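Local structure of IAA acetyltransferase (Bacillus cereus ATCC 14579, 1Y9K) at residues A[18-23]-A[64-69]; A[37-42]-A[49-54]; A[104-109]-A[136-141]; A[116-121]-A[149-154]. The protein probably transfers an acyl group, most likely acetyl from acetyl-CoA, to an amine of a still undefined substrate. One frame throughout, in Å; residues are numbered along the deposited sequence.

Interaction 1: residues A[18-23]-A[64-69]; sequences SLLLLA and IMNIAV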
# COMPACT_ATOMS: atom_id res chain seq x y z
N SER A 18 -1.54 -5.59 12.87
CA SER A 18 -1.83 -6.93 12.39
C SER A 18 -1.83 -7.05 10.87
O SER A 18 -1.04 -7.80 10.29
CB SER A 18 -3.20 -7.36 12.95
OG SER A 18 -4.05 -6.24 13.22
N LEU A 19 -2.72 -6.30 10.22
CA LEU A 19 -2.86 -6.35 8.77
C LEU A 19 -1.73 -5.61 8.04
O LEU A 19 -1.33 -6.01 6.94
CB LEU A 19 -4.22 -5.78 8.39
CG LEU A 19 -4.95 -6.30 7.17
CD1 LEU A 19 -5.05 -7.82 7.17
CD2 LEU A 19 -6.33 -5.69 7.20
N LEU A 20 -1.22 -4.54 8.65
CA LEU A 20 -0.09 -3.80 8.10
C LEU A 20 1.20 -4.63 8.02
O LEU A 20 2.04 -4.41 7.14
CB LEU A 20 0.16 -2.52 8.92
CG LEU A 20 -0.90 -1.42 8.76
CD1 LEU A 20 -0.82 -0.40 9.90
CD2 LEU A 20 -0.79 -0.73 7.41
N LEU A 21 1.33 -5.59 8.95
CA LEU A 21 2.48 -6.48 9.02
C LEU A 21 2.47 -7.51 7.89
O LEU A 21 3.49 -8.10 7.56
CB LEU A 21 2.54 -7.17 10.38
CG LEU A 21 3.21 -6.36 11.50
CD1 LEU A 21 2.82 -6.89 12.88
CD2 LEU A 21 4.72 -6.37 11.32
N LEU A 22 1.31 -7.68 7.28
CA LEU A 22 1.15 -8.56 6.14
C LEU A 22 1.89 -7.99 4.93
O LEU A 22 2.53 -8.72 4.17
CB LEU A 22 -0.34 -8.74 5.85
CG LEU A 22 -0.84 -9.84 4.92
CD1 LEU A 22 -0.23 -11.20 5.24
CD2 LEU A 22 -2.36 -9.88 5.04
N ALA A 23 1.82 -6.66 4.77
CA ALA A 23 2.47 -5.98 3.66
C ALA A 23 3.88 -5.51 4.01
O ALA A 23 4.73 -5.38 3.13
CB ALA A 23 1.62 -4.81 3.19
N ILE A 64 1.24 5.66 -1.37
CA ILE A 64 0.69 4.52 -0.63
C ILE A 64 1.84 3.72 -0.02
O ILE A 64 2.52 2.96 -0.71
CB ILE A 64 -0.20 3.63 -1.52
CG1 ILE A 64 -1.32 4.48 -2.15
CG2 ILE A 64 -0.79 2.52 -0.68
CD1 ILE A 64 -2.01 3.85 -3.35
N MSE A 65 2.06 3.92 1.28
CA MSE A 65 3.22 3.34 1.98
C MSE A 65 3.00 1.90 2.36
O MSE A 65 3.95 1.14 2.60
CB MSE A 65 3.56 4.14 3.24
CG MSE A 65 4.03 5.58 2.98
SE MSE A 65 5.39 5.74 1.81
CE MSE A 65 6.67 4.78 2.60
N ASN A 66 1.73 1.53 2.44
CA ASN A 66 1.32 0.20 2.84
C ASN A 66 -0.10 0.02 2.37
O ASN A 66 -0.93 0.92 2.52
CB ASN A 66 1.40 0.04 4.37
CG ASN A 66 1.30 -1.41 4.82
OD1 ASN A 66 0.38 -2.13 4.44
ND2 ASN A 66 2.23 -1.83 5.67
N ILE A 67 -0.36 -1.11 1.75
CA ILE A 67 -1.72 -1.52 1.38
C ILE A 67 -1.80 -3.04 1.61
O ILE A 67 -0.91 -3.78 1.21
CB ILE A 67 -2.11 -1.08 -0.06
CG1 ILE A 67 -3.52 -1.53 -0.41
CG2 ILE A 67 -1.08 -1.54 -1.09
CD1 ILE A 67 -4.18 -0.69 -1.49
N ALA A 68 -2.85 -3.48 2.30
CA ALA A 68 -2.97 -4.88 2.70
C ALA A 68 -4.41 -5.31 2.76
O ALA A 68 -5.27 -4.54 3.17
CB ALA A 68 -2.29 -5.13 4.07
N VAL A 69 -4.64 -6.55 2.33
CA VAL A 69 -5.94 -7.21 2.38
C VAL A 69 -5.74 -8.53 3.13
O VAL A 69 -4.69 -9.16 3.00
CB VAL A 69 -6.49 -7.45 0.94
CG1 VAL A 69 -7.77 -8.29 0.96
CG2 VAL A 69 -6.74 -6.11 0.22
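The methyl group of A68 is the bump at the centre of this contact. It rises from strand 64-69 into a hollow formed by L19, L22 and A23 on one side of helix 18-23. L19 O lies 3.2 Å from A68 CB, and A23 CB lies 4.0 Å from the same methyl. The small methyl lets the helix axis come within 6.9 Å of the strand axis. The two run at 107°, so the helix lies across the strand. L22 reaches past this centre: its CD2 touches V69 O.

N66 forms the second bump. Its CG stands anti to the backbone N (chi1 -166°), which carries the amide up to the helix. L20 CD2 packs against N66 CG at 3.4 Å, while A23 CB borders N66 OD1. N66 ND2 donates a nearly straight bond to L20 O, 3.0 Å long, with L20 O close to the amide plane. The same ND2 is hydrogen-bonded to Y33 OH of helix 27-36.

The contact seats an N-terminal helix of the GNAT fold on its central sheet. Its chemistry is mainly apolar, with one polar tether. The two bonds of ND2 fix the rotation of the amide. N66 OD1 is buried beside methyl groups without a partner in the model, a probable energetic cost of this fit.

Interaction 2: residues A[37-42]-A[49-54]; sequences GLTYVA and IGVYVL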
# COMPACT_ATOMS: atom_id res chain seq x y z
N GLY A 37 1.53 9.84 8.54
CA GLY A 37 0.56 9.66 7.46
C GLY A 37 -0.89 9.42 7.85
O GLY A 37 -1.26 9.56 9.02
N LEU A 38 -1.69 9.04 6.86
CA LEU A 38 -3.13 8.90 7.03
C LEU A 38 -3.54 7.47 6.73
O LEU A 38 -3.28 6.97 5.63
CB LEU A 38 -3.89 9.86 6.10
CG LEU A 38 -3.48 11.34 6.02
CD1 LEU A 38 -4.02 11.99 4.74
CD2 LEU A 38 -3.94 12.11 7.24
N THR A 39 -4.18 6.82 7.70
CA THR A 39 -4.55 5.41 7.59
C THR A 39 -6.05 5.23 7.40
O THR A 39 -6.85 5.78 8.16
CB THR A 39 -4.09 4.63 8.84
OG1 THR A 39 -2.72 4.93 9.12
CG2 THR A 39 -4.25 3.14 8.62
N TYR A 40 -6.42 4.47 6.38
CA TYR A 40 -7.81 4.13 6.12
C TYR A 40 -7.99 2.62 6.18
O TYR A 40 -7.13 1.87 5.72
CB TYR A 40 -8.26 4.68 4.75
CG TYR A 40 -8.09 6.18 4.63
CD1 TYR A 40 -6.82 6.75 4.54
CD2 TYR A 40 -9.20 7.03 4.61
CE1 TYR A 40 -6.64 8.12 4.44
CE2 TYR A 40 -9.04 8.41 4.50
CZ TYR A 40 -7.75 8.95 4.42
OH TYR A 40 -7.56 10.32 4.33
N VAL A 41 -9.08 2.15 6.78
CA VAL A 41 -9.34 0.71 6.84
C VAL A 41 -10.59 0.30 6.06
O VAL A 41 -11.51 1.08 5.89
CB VAL A 41 -9.38 0.16 8.30
CG1 VAL A 41 -8.06 0.41 9.00
CG2 VAL A 41 -10.56 0.75 9.10
N ALA A 42 -10.59 -0.94 5.58
CA ALA A 42 -11.76 -1.56 4.97
C ALA A 42 -12.39 -2.54 5.96
O ALA A 42 -11.69 -3.36 6.57
CB ALA A 42 -11.38 -2.26 3.68
N ILE A 49 -10.60 -5.88 7.36
CA ILE A 49 -10.03 -6.86 6.42
C ILE A 49 -9.13 -6.24 5.32
O ILE A 49 -8.57 -6.95 4.48
CB ILE A 49 -11.15 -7.74 5.79
CG1 ILE A 49 -12.34 -6.89 5.29
CG2 ILE A 49 -11.66 -8.77 6.79
CD1 ILE A 49 -12.07 -6.05 4.06
N GLY A 50 -8.99 -4.92 5.35
CA GLY A 50 -8.17 -4.19 4.41
C GLY A 50 -7.65 -2.91 5.05
O GLY A 50 -8.23 -2.41 6.02
N VAL A 51 -6.55 -2.39 4.52
CA VAL A 51 -5.97 -1.17 5.03
C VAL A 51 -5.12 -0.53 3.94
O VAL A 51 -4.69 -1.22 3.01
CB VAL A 51 -5.15 -1.42 6.33
CG1 VAL A 51 -3.96 -2.38 6.08
CG2 VAL A 51 -4.69 -0.12 6.97
N TYR A 52 -4.93 0.79 4.05
CA TYR A 52 -3.87 1.50 3.34
C TYR A 52 -3.42 2.74 4.13
O TYR A 52 -4.19 3.30 4.92
CB TYR A 52 -4.27 1.84 1.89
CG TYR A 52 -5.27 2.99 1.72
CD1 TYR A 52 -4.85 4.32 1.78
CD2 TYR A 52 -6.62 2.74 1.45
CE1 TYR A 52 -5.75 5.38 1.60
CE2 TYR A 52 -7.53 3.78 1.27
CZ TYR A 52 -7.08 5.09 1.35
OH TYR A 52 -7.96 6.13 1.17
N VAL A 53 -2.17 3.14 3.93
CA VAL A 53 -1.59 4.32 4.57
C VAL A 53 -1.08 5.23 3.45
O VAL A 53 -0.30 4.80 2.59
CB VAL A 53 -0.42 3.95 5.54
CG1 VAL A 53 0.17 5.19 6.22
CG2 VAL A 53 -0.88 2.97 6.59
N LEU A 54 -1.56 6.47 3.46
CA LEU A 54 -1.09 7.54 2.57
C LEU A 54 -0.10 8.41 3.30
O LEU A 54 -0.32 8.78 4.45
CB LEU A 54 -2.27 8.39 2.10
CG LEU A 54 -3.12 7.77 1.00
CD1 LEU A 54 -4.27 8.68 0.64
CD2 LEU A 54 -2.27 7.48 -0.23
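The rings of Y40 and Y52 lie on the same side of an antiparallel beta hairpin, their planes only 14° apart. The rings are so strongly offset that little of one lies over the other. Y52 OH sits over one face of the Y40 ring, toward its rim. In return Y40 CB sits over one face of the Y52 ring, toward its rim, 3.9 Å from the centroid, as a CH-pi contact. At the near border Y40 CD1 meets Y52 CE1 at 3.4 Å. Y52 CG lies between its backbone N and carbonyl carbon (chi1 75°), which swings the ring toward Y40. Y52 OH is hydrogen-bonded to H85 and T89 of helix 78-92, so the pair faces that helix.

T39, V41, V51 and V53 occupy the other face of the hairpin. There T39 CG2 packs on V51 CG2 at 3.7 Å, and T39 OG1 lies against V53 CG2.

L38-L54, Y40-Y52 and A42-G50 are hydrogen-bonded pairs; T39-V53 and V41-V51 are non-hydrogen-bonded ones. The hairpin joins strand 6-10 to strand 61-69 in the GNAT sheet. Near the turn the ladder is broken by a classic beta bulge, where I49 and G50 both face A42. A42 O accepts from I49 N at 2.9 Å and, weakly, from G50 N at 3.3 Å.

Interaction 3: residues A[104-109]-A[136-141]; sequences NSSVSQ and IIENGI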
# COMPACT_ATOMS: atom_id res chain seq x y z
N ASN A 104 9.87 -6.54 -6.67
CA ASN A 104 10.01 -7.10 -8.01
C ASN A 104 9.26 -8.42 -8.18
O ASN A 104 8.78 -8.76 -9.26
CB ASN A 104 11.49 -7.26 -8.38
CG ASN A 104 12.26 -8.14 -7.39
OD1 ASN A 104 12.60 -7.70 -6.30
ND2 ASN A 104 12.57 -9.37 -7.79
N SER A 105 9.16 -9.14 -7.07
CA SER A 105 8.47 -10.41 -7.00
C SER A 105 6.95 -10.27 -6.90
O SER A 105 6.24 -11.24 -7.10
CB SER A 105 9.01 -11.21 -5.82
OG SER A 105 8.77 -10.54 -4.60
N SER A 106 6.45 -9.07 -6.57
CA SER A 106 5.01 -8.87 -6.34
C SER A 106 4.26 -8.65 -7.64
O SER A 106 3.65 -7.59 -7.85
CB SER A 106 4.75 -7.72 -5.37
OG SER A 106 5.50 -7.88 -4.19
N VAL A 107 4.30 -9.65 -8.50
CA VAL A 107 3.83 -9.52 -9.88
C VAL A 107 2.31 -9.30 -9.99
O VAL A 107 1.85 -8.56 -10.86
CB VAL A 107 4.29 -10.70 -10.76
CG1 VAL A 107 3.72 -10.57 -12.15
CG2 VAL A 107 5.81 -10.74 -10.82
N SER A 108 1.55 -9.94 -9.10
CA SER A 108 0.11 -9.74 -9.05
C SER A 108 -0.27 -8.30 -8.65
O SER A 108 -1.26 -7.75 -9.15
CB SER A 108 -0.56 -10.77 -8.13
OG SER A 108 -1.70 -10.21 -7.48
N GLN A 109 0.50 -7.70 -7.74
CA GLN A 109 0.34 -6.28 -7.41
C GLN A 109 0.75 -5.37 -8.56
O GLN A 109 0.07 -4.38 -8.83
CB GLN A 109 1.12 -5.91 -6.14
CG GLN A 109 0.76 -6.76 -4.94
CD GLN A 109 1.08 -6.10 -3.62
OE1 GLN A 109 0.31 -6.21 -2.66
NE2 GLN A 109 2.22 -5.41 -3.56
N ILE A 136 13.04 -12.06 1.78
CA ILE A 136 11.66 -12.30 1.37
C ILE A 136 11.62 -13.02 0.01
O ILE A 136 12.25 -12.57 -0.96
CB ILE A 136 10.85 -10.97 1.29
CG1 ILE A 136 10.79 -10.30 2.66
CG2 ILE A 136 9.43 -11.23 0.78
CD1 ILE A 136 10.49 -8.79 2.63
N ILE A 137 10.92 -14.16 -0.03
CA ILE A 137 10.69 -14.91 -1.27
C ILE A 137 9.19 -14.98 -1.56
O ILE A 137 8.38 -15.19 -0.65
CB ILE A 137 11.31 -16.32 -1.25
CG1 ILE A 137 12.83 -16.23 -1.02
CG2 ILE A 137 11.04 -17.06 -2.57
CD1 ILE A 137 13.49 -17.53 -0.58
N GLU A 138 8.82 -14.81 -2.82
CA GLU A 138 7.43 -14.65 -3.23
C GLU A 138 7.22 -15.35 -4.56
O GLU A 138 7.69 -14.89 -5.60
CB GLU A 138 7.14 -13.17 -3.37
CG GLU A 138 5.74 -12.74 -3.14
CD GLU A 138 5.67 -11.25 -2.87
OE1 GLU A 138 6.32 -10.48 -3.61
OE2 GLU A 138 4.98 -10.84 -1.90
N ASN A 139 6.51 -16.49 -4.52
CA ASN A 139 6.26 -17.32 -5.71
C ASN A 139 7.56 -17.70 -6.42
O ASN A 139 7.66 -17.61 -7.64
CB ASN A 139 5.30 -16.62 -6.69
CG ASN A 139 4.11 -15.96 -5.99
OD1 ASN A 139 3.90 -14.75 -6.12
ND2 ASN A 139 3.36 -16.75 -5.22
N GLY A 140 8.55 -18.11 -5.63
CA GLY A 140 9.85 -18.54 -6.15
C GLY A 140 10.84 -17.44 -6.49
O GLY A 140 11.98 -17.72 -6.85
N ILE A 141 10.41 -16.18 -6.37
CA ILE A 141 11.26 -15.02 -6.70
C ILE A 141 11.68 -14.28 -5.43
O ILE A 141 10.85 -13.97 -4.57
CB ILE A 141 10.52 -14.02 -7.65
CG1 ILE A 141 9.88 -14.76 -8.84
CG2 ILE A 141 11.44 -12.87 -8.08
CD1 ILE A 141 8.76 -13.97 -9.52
O HOH W 1 2.42 -11.74 -6.97
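The carboxylate of E138 points between the hydroxyls of S105 and S106. E138 opens a type I' beta turn, E138 to I141, that links strand 136-138 to strand 141-152. The two serines lie just before helix 107-115, with S106 at its N-cap position. Both hydroxyls donate to the same oxygen: S105 OG lies 2.6 Å from E138 OE1, and S106 OG lies 2.8 Å from it. They come from opposite faces of the carboxylate plane. S105 meets OE1 on its anti side and S106 on its syn side, each well out of the plane. E138 CG is anti to the backbone N (chi1 -152°) and the chain stays extended beyond it, so the acid spans the gap to both serines. This double grip fixes OE1 and would probably favour the ionised acid. S106 makes no capping bond with its side chain; its hydroxyl is turned to the glutamate instead. S106 is also the centre of an inverse gamma turn.

I141 lies on the other flank of S105. Its CB faces S105 CB at 3.7 Å, and its CG2 also reaches N104 ND2 at 3.7 Å. The amide of N104 is held by strand 141-152: OD1 accepts from R144 N and D145 N, and ND2 donates to V142 O. The contact thus fastens the turn, on the protein surface, to the loop that leads into helix 107-115. One water adds a loose bridge: it accepts from S108 N at 2.9 Å and donates weakly to N139 OD1 at 3.5 Å.

Interaction 4: residues A[116-121]-A[149-154]; sequences CGFRIF and LAMELN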
# COMPACT_ATOMS: atom_id res chain seq x y z
N CYS A 116 -5.07 -0.22 -12.59
CA CYS A 116 -5.68 0.92 -11.90
C CYS A 116 -5.07 2.28 -12.29
O CYS A 116 -5.45 3.30 -11.73
CB CYS A 116 -5.64 0.70 -10.38
SG CYS A 116 -6.63 -0.75 -9.81
N GLY A 117 -4.14 2.31 -13.24
CA GLY A 117 -3.62 3.58 -13.76
C GLY A 117 -2.19 3.97 -13.41
O GLY A 117 -1.68 4.96 -13.92
N PHE A 118 -1.55 3.20 -12.53
CA PHE A 118 -0.16 3.43 -12.16
C PHE A 118 0.82 3.01 -13.26
O PHE A 118 0.63 1.99 -13.94
CB PHE A 118 0.17 2.70 -10.85
CG PHE A 118 -0.44 3.33 -9.63
CD1 PHE A 118 -1.69 2.92 -9.16
CD2 PHE A 118 0.23 4.35 -8.95
CE1 PHE A 118 -2.26 3.51 -8.03
CE2 PHE A 118 -0.34 4.95 -7.81
CZ PHE A 118 -1.58 4.52 -7.36
N ARG A 119 1.86 3.81 -13.46
CA ARG A 119 2.88 3.49 -14.43
C ARG A 119 4.23 3.27 -13.74
O ARG A 119 4.62 4.05 -12.87
CB ARG A 119 2.97 4.60 -15.48
CG ARG A 119 3.84 4.24 -16.67
CD ARG A 119 4.04 5.44 -17.54
NE ARG A 119 4.85 5.13 -18.71
CZ ARG A 119 5.16 6.02 -19.65
NH1 ARG A 119 4.73 7.27 -19.53
NH2 ARG A 119 5.91 5.68 -20.69
N ILE A 120 4.93 2.21 -14.13
CA ILE A 120 6.24 1.89 -13.57
C ILE A 120 7.25 2.88 -14.13
O ILE A 120 7.32 3.08 -15.34
CB ILE A 120 6.68 0.43 -13.93
CG1 ILE A 120 5.69 -0.62 -13.39
CG2 ILE A 120 8.08 0.13 -13.41
CD1 ILE A 120 5.74 -1.96 -14.19
N PHE A 121 8.04 3.51 -13.25
CA PHE A 121 8.99 4.54 -13.68
C PHE A 121 10.41 4.37 -13.15
O PHE A 121 11.33 4.98 -13.67
CB PHE A 121 8.45 5.96 -13.38
CG PHE A 121 8.50 6.35 -11.91
CD1 PHE A 121 9.59 7.05 -11.40
CD2 PHE A 121 7.45 6.05 -11.06
CE1 PHE A 121 9.64 7.41 -10.05
CE2 PHE A 121 7.49 6.42 -9.71
CZ PHE A 121 8.59 7.10 -9.21
N LEU A 149 6.09 3.07 -8.88
CA LEU A 149 5.03 3.39 -9.82
C LEU A 149 4.39 4.71 -9.44
O LEU A 149 4.40 5.12 -8.27
CB LEU A 149 3.97 2.27 -9.88
CG LEU A 149 4.28 0.81 -10.25
CD1 LEU A 149 4.67 -0.03 -9.02
CD2 LEU A 149 3.08 0.19 -10.94
N ALA A 150 3.82 5.39 -10.43
CA ALA A 150 3.23 6.70 -10.20
C ALA A 150 2.03 6.94 -11.09
O ALA A 150 1.88 6.35 -12.16
CB ALA A 150 4.27 7.80 -10.40
N MSE A 151 1.19 7.84 -10.62
CA MSE A 151 -0.05 8.17 -11.27
C MSE A 151 -0.23 9.69 -11.17
O MSE A 151 -0.08 10.29 -10.09
CB MSE A 151 -1.18 7.47 -10.52
CG MSE A 151 -2.46 7.36 -11.28
SE MSE A 151 -3.80 6.87 -10.19
CE MSE A 151 -5.05 6.55 -11.41
N GLU A 152 -0.53 10.33 -12.30
CA GLU A 152 -0.91 11.73 -12.27
C GLU A 152 -2.40 11.84 -11.98
O GLU A 152 -3.21 11.16 -12.60
CB GLU A 152 -0.50 12.46 -13.56
CG GLU A 152 0.77 13.30 -13.35
CD GLU A 152 1.80 13.19 -14.48
OE1 GLU A 152 1.42 13.10 -15.68
OE2 GLU A 152 3.02 13.21 -14.17
N LEU A 153 -2.75 12.65 -10.98
CA LEU A 153 -4.13 12.81 -10.55
C LEU A 153 -4.74 14.05 -11.22
O LEU A 153 -5.88 13.98 -11.72
CB LEU A 153 -4.23 12.90 -9.02
CG LEU A 153 -3.57 11.80 -8.18
CD1 LEU A 153 -3.54 12.20 -6.71
CD2 LEU A 153 -4.26 10.46 -8.36
N ASN A 154 -3.98 15.14 -11.20
CA ASN A 154 -4.24 16.41 -11.94
C ASN A 154 -4.30 17.68 -11.08
O ASN A 154 -3.42 18.54 -11.18
CB ASN A 154 -5.45 16.33 -12.89
CG ASN A 154 -5.06 15.90 -14.30
OD1 ASN A 154 -4.01 15.29 -14.52
ND2 ASN A 154 -5.92 16.23 -15.27
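Two backbone bonds join R119 and A150 as an antiparallel hydrogen-bonded pair. R119 N donates to A150 O and A150 N to R119 O, both at 2.9 Å. I120 and L149 form the neighbouring non-hydrogen-bonded pair. There L149 CA comes 3.1 Å from R119 O in a CA-H...O contact.

The aromatic contacts centre on F118. M151 is a selenomethionine and crosses the F118 side chain at about a right angle. Its CB lies over one ring face, 4.1 Å from the centroid, as a CH-pi contact. Its SE stands 4.4 Å from the same centroid and 15° off the ring normal, a Met-aromatic contact. M151 CG is anti to the backbone N (chi1 -163°) and the chain runs on extended. This carries CE past the ring to C116 O, beside G117. G117 has positive phi and closes helix 107-115 with a Schellman motif. L149 C and R119 O lie at the edge of the F121 ring, near its plane. Separately, F121 CE2 meets A150 CB at 3.6 Å.

The remaining packing is aliphatic. I120 and L149 lie side by side and point the same way, with I120 CG1 3.7 Å from L149 CD2. F118 CB also packs against L149 CD2, at 3.8 Å.

The contact pairs two late strands of the GNAT fold, 119-124 and 141-152. Strand 97-103 flanks 141-152 and touches F118 through L98 and V100. Helix 107-115 covers F118 and L149 with Y113, and helix 78-92 meets M151 through V87.

Overall arrangement
From the N terminus, helix 18-23 comes first, and interaction 1 closes the chain back on it at strand 64-69. Within that loop lies interaction 2, the hairpin 37-42/49-54. The two touch directly: strands 48-56 and 61-69 are sheet neighbours, with M65 N near V53 O and A68 O near V51 N. After both have closed, interaction 3 closes a loop from 104-109 to 136-141 and interaction 4 one from 116-121 to 149-154. These two cross, because their segments alternate. Both bring the segments around helix 107-115 against the last strands. Interactions 1 and 4 touch where I64 packs on F118. Interactions 2 and 3 lie on opposite sides of the chain's centre. All four reach one mixed sheet.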